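Local coordinates for Alpha/beta hydrolase (Streptomyces albidoflavus, PDB 6KSU), which probably acts as a penicillin-binding-protein-like cyclase that closes non-ribosomal peptides into macrolactams by heterochiral coupling, at residues L64-V67 and R68-E71; V128-L132 and S133-G137. One frame throughout, in Å; residues are numbered along the deposited sequence.

Interaction 1 of 2, residues L64-V67 and R68-E71. With SO4 (sulfate ion), chain C.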
# COMPACT_ATOMS: atom_id res chain seq x y z
N LEU A 64 12.19 14.46 -15.49
CA LEU A 64 11.23 14.63 -16.57
C LEU A 64 9.88 14.03 -16.19
O LEU A 64 9.82 12.86 -15.78
CB LEU A 64 11.74 13.97 -17.85
CG LEU A 64 13.01 14.59 -18.46
CD1 LEU A 64 13.36 13.96 -19.80
CD2 LEU A 64 12.87 16.11 -18.60
N ALA A 65 8.81 14.81 -16.35
CA ALA A 65 7.46 14.29 -16.18
C ALA A 65 7.12 13.30 -17.28
O ALA A 65 6.40 12.31 -17.05
CB ALA A 65 6.44 15.43 -16.18
N SER A 66 7.62 13.56 -18.49
CA SER A 66 7.48 12.67 -19.62
C SER A 66 8.78 12.74 -20.42
O SER A 66 9.40 13.80 -20.52
CB SER A 66 6.26 13.07 -20.49
OG SER A 66 6.18 12.33 -21.70
N VAL A 67 9.24 11.59 -20.90
CA VAL A 67 10.40 11.65 -21.77
C VAL A 67 9.99 12.09 -23.16
O VAL A 67 10.72 12.84 -23.80
CB VAL A 67 11.14 10.30 -21.80
CG1 VAL A 67 12.15 10.28 -22.96
CG2 VAL A 67 11.88 10.10 -20.50
N ARG A 68 8.81 11.63 -23.61
CA ARG A 68 8.26 12.03 -24.90
C ARG A 68 8.17 13.55 -25.00
O ARG A 68 8.86 14.17 -25.81
CB ARG A 68 6.87 11.42 -25.09
CG ARG A 68 6.76 9.99 -24.75
CD ARG A 68 5.39 9.49 -25.17
NE ARG A 68 5.45 8.11 -25.67
CZ ARG A 68 4.38 7.35 -25.87
NH1 ARG A 68 3.17 7.82 -25.61
NH2 ARG A 68 4.52 6.11 -26.34
N THR A 69 7.30 14.15 -24.18
CA THR A 69 7.34 15.58 -23.90
C THR A 69 8.75 15.88 -23.41
O THR A 69 9.46 14.97 -22.99
CB THR A 69 6.31 15.94 -22.81
OG1 THR A 69 5.02 15.41 -23.16
CG2 THR A 69 6.19 17.42 -22.65
N GLY A 70 9.19 17.11 -23.43
CA GLY A 70 10.36 17.21 -22.59
C GLY A 70 10.07 17.67 -21.18
O GLY A 70 11.01 18.06 -20.47
N GLU A 71 8.82 17.64 -20.74
CA GLU A 71 8.40 18.52 -19.63
C GLU A 71 9.11 18.17 -18.32
O GLU A 71 9.17 17.00 -17.94
CB GLU A 71 6.89 18.47 -19.41
CG GLU A 71 6.47 19.22 -18.15
CD GLU A 71 5.07 19.76 -18.23
OE1 GLU A 71 4.69 20.57 -17.34
OE2 GLU A 71 4.34 19.39 -19.18
S SO4 C . 7.47 6.07 -27.72
O1 SO4 C . 8.86 5.70 -27.97
O2 SO4 C . 6.65 4.86 -27.75
O3 SO4 C . 7.00 7.00 -28.76
O4 SO4 C . 7.35 6.73 -26.42
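Ala65 N donates to Glu71 O at 2.7 Å, bringing the two ends of 64-71 together in a compact turn without regular helix or strand. The donor lies 18° from the carbonyl plane of Glu71, and the same oxygen also receives a CH...O contact from Leu64 CA at 3.4 Å. Leu64 adds to this end with one branch: its CD2 lies 3.3 Å from Gly70 O, with Glu71 O a little farther off. Ala65 CB and Glu71 CG come within 4.3 Å, a distant approach of two carbons, made by the methylene CG rather than the carboxylate. Inside the turn Ser66 carries OG anti to its own backbone N (chi1 173°), where it accepts a hydrogen bond from Thr69 N at 3.3 Å, bent at the hydrogen to 140°. The serine hydroxyl and the NH three residues on thus close a small side-chain-to-backbone ring across the bend. Thr69 stands beside Ser66, its CB against Ser66 CB at 3.7 Å. The turn leaves strand 56-63, an outermost strand of the seven-stranded antiparallel sheet in the beta-lactamase-like part, and is tied to its surroundings by His231, which bonds Val67 N, and Asn351, which bonds Leu64 O. Ser66 OG has a second, weak partner in Glu229. Arg68 extends away from the turn, past Glu241 and His242, to a sulfate ion probably taken from the crystallisation liquor. Sulfate O4 sits at the guanidinium edge near its plane, faced by NE and NH2; the Arg68 NE to O4 distance of 2.5 Å is doubtfully short. A weak bond from Arg68 NH2 to sulfate O2, 2.8 Å long, gives the anion a second point of attachment.

Interaction 2 of 2, residues V128-L132 and S133-G137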
# COMPACT_ATOMS: atom_id res chain seq x y z
N VAL A 128 -16.04 -1.91 8.92
CA VAL A 128 -15.14 -0.85 8.47
C VAL A 128 -13.77 -0.97 9.15
O VAL A 128 -12.73 -0.86 8.50
CB VAL A 128 -15.79 0.53 8.72
CG1 VAL A 128 -14.80 1.67 8.49
CG2 VAL A 128 -17.01 0.69 7.82
N ARG A 129 -13.74 -1.22 10.46
CA ARG A 129 -12.45 -1.36 11.14
C ARG A 129 -11.62 -2.50 10.55
O ARG A 129 -10.39 -2.36 10.40
CB ARG A 129 -12.65 -1.58 12.64
CG ARG A 129 -11.34 -1.46 13.43
CD ARG A 129 -11.47 -2.07 14.83
NE ARG A 129 -12.49 -1.37 15.61
CZ ARG A 129 -12.38 -0.12 16.07
NH1 ARG A 129 -11.28 0.60 15.83
NH2 ARG A 129 -13.37 0.42 16.78
N GLN A 130 -12.26 -3.63 10.24
CA GLN A 130 -11.53 -4.73 9.63
C GLN A 130 -11.10 -4.41 8.21
O GLN A 130 -10.04 -4.86 7.77
CB GLN A 130 -12.38 -6.00 9.63
CG GLN A 130 -12.76 -6.50 11.02
CD GLN A 130 -13.89 -7.51 10.99
OE1 GLN A 130 -14.68 -7.54 10.05
NE2 GLN A 130 -13.99 -8.34 12.03
N LEU A 131 -11.95 -3.70 7.46
CA LEU A 131 -11.57 -3.31 6.10
C LEU A 131 -10.31 -2.44 6.13
O LEU A 131 -9.32 -2.75 5.46
CB LEU A 131 -12.72 -2.60 5.40
CG LEU A 131 -13.97 -3.42 5.04
CD1 LEU A 131 -14.98 -2.48 4.40
CD2 LEU A 131 -13.66 -4.54 4.10
N LEU A 132 -10.31 -1.41 6.96
CA LEU A 132 -9.17 -0.51 7.07
C LEU A 132 -7.87 -1.26 7.31
O LEU A 132 -6.80 -0.86 6.82
CB LEU A 132 -9.39 0.50 8.21
CG LEU A 132 -10.08 1.86 7.98
CD1 LEU A 132 -9.39 2.72 6.92
CD2 LEU A 132 -11.51 1.76 7.64
N SER A 133 -7.95 -2.36 8.06
CA SER A 133 -6.78 -3.06 8.57
C SER A 133 -6.47 -4.31 7.78
O SER A 133 -5.54 -5.04 8.14
CB SER A 133 -7.00 -3.41 10.05
OG SER A 133 -8.16 -4.20 10.24
N HIS A 134 -7.23 -4.57 6.72
CA HIS A 134 -7.05 -5.76 5.89
C HIS A 134 -7.29 -7.04 6.70
O HIS A 134 -6.65 -8.07 6.48
CB HIS A 134 -5.68 -5.78 5.22
CG HIS A 134 -5.42 -4.60 4.33
ND1 HIS A 134 -5.92 -4.51 3.05
CD2 HIS A 134 -4.74 -3.45 4.55
CE1 HIS A 134 -5.56 -3.36 2.51
NE2 HIS A 134 -4.83 -2.70 3.40
N THR A 135 -8.20 -7.00 7.66
CA THR A 135 -8.49 -8.18 8.45
C THR A 135 -9.93 -8.64 8.24
O THR A 135 -10.53 -9.24 9.13
CB THR A 135 -8.24 -7.93 9.94
OG1 THR A 135 -8.93 -6.75 10.34
CG2 THR A 135 -6.76 -7.79 10.23
N ALA A 136 -10.51 -8.34 7.09
CA ALA A 136 -11.90 -8.69 6.87
C ALA A 136 -12.08 -9.99 6.10
O ALA A 136 -13.22 -10.45 5.94
CB ALA A 136 -12.64 -7.57 6.14
N GLY A 137 -10.99 -10.60 5.64
CA GLY A 137 -11.12 -11.82 4.88
C GLY A 137 -11.56 -11.63 3.45
O GLY A 137 -11.94 -12.61 2.80
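Ser133 and Thr135 both fold their hydroxyls back over the last turn of helix 128-132: a chi1 of 58° sets Ser133 OG between its backbone N and carbonyl carbon, and Thr135 OG1 takes the equivalent place. Ser133 OG thereby comes 2.9 Å from Arg129 O and 3.2 Å from Gln130 O, two acceptors competing for one proton. The hydroxyls also meet each other, Thr135 OG1 to Ser133 OG at 2.7 Å, in a small polar cluster over the helix end. Thr135 OG1 rests at the same time on Gln130 CB, 3.6 Å away, and the two side chains cross at about a right angle. The backbone beneath forms a Schellman motif. His134 leaves the helix with a positive phi of 62°, Thr135 N reaches back to Gln130 O in a fairly straight bond of 2.8 Å (160°), and His134 N bonds Leu131 O at 3.0 Å, approaching from above the carbonyl plane instead of on a lone pair. Gln130 O also takes a weak bond from Ser133 N, which reaches Arg129 O weakly too; where the two hydroxyl protons go is not settled. As the chain turns away, Ala136 CB packs on Leu131 CD2 at 3.8 Å, with Gln130 CB alongside, which gives the reversal an apolar flank. Leu131 O lies over one face of the His134 ring. That imidazole stacks on Tyr174, meets Trp308 edge-to-face and touches Lys86; Ser83 and Lys86 fit an SxxK motif and Tyr174 a YxN motif, as in penicillin-binding proteins, so the turn probably borders the active site.

Interaction 1 comes first along the chain and closes before interaction 2 opens; both fall within the beta-lactamase-like part. Their centres are 39 Å apart, their nearest atoms about 28 Å, and they lie on opposite sides of the chain's centre. The 64-71 turn is peripheral, following edge strand 56-63 of the seven-stranded antiparallel sheet, its centre about 27 Å from that of the chain. The 128-137 segment is largely buried, its helix packed against helices 85-98 and 176-189, the centre of the contact about 14 Å from the centre of the chain. Neither belongs to the C-terminal eight-stranded barrel. Interaction 2 probably borders the putative SxxK site, whereas interaction 1 shapes a surface turn well away from it.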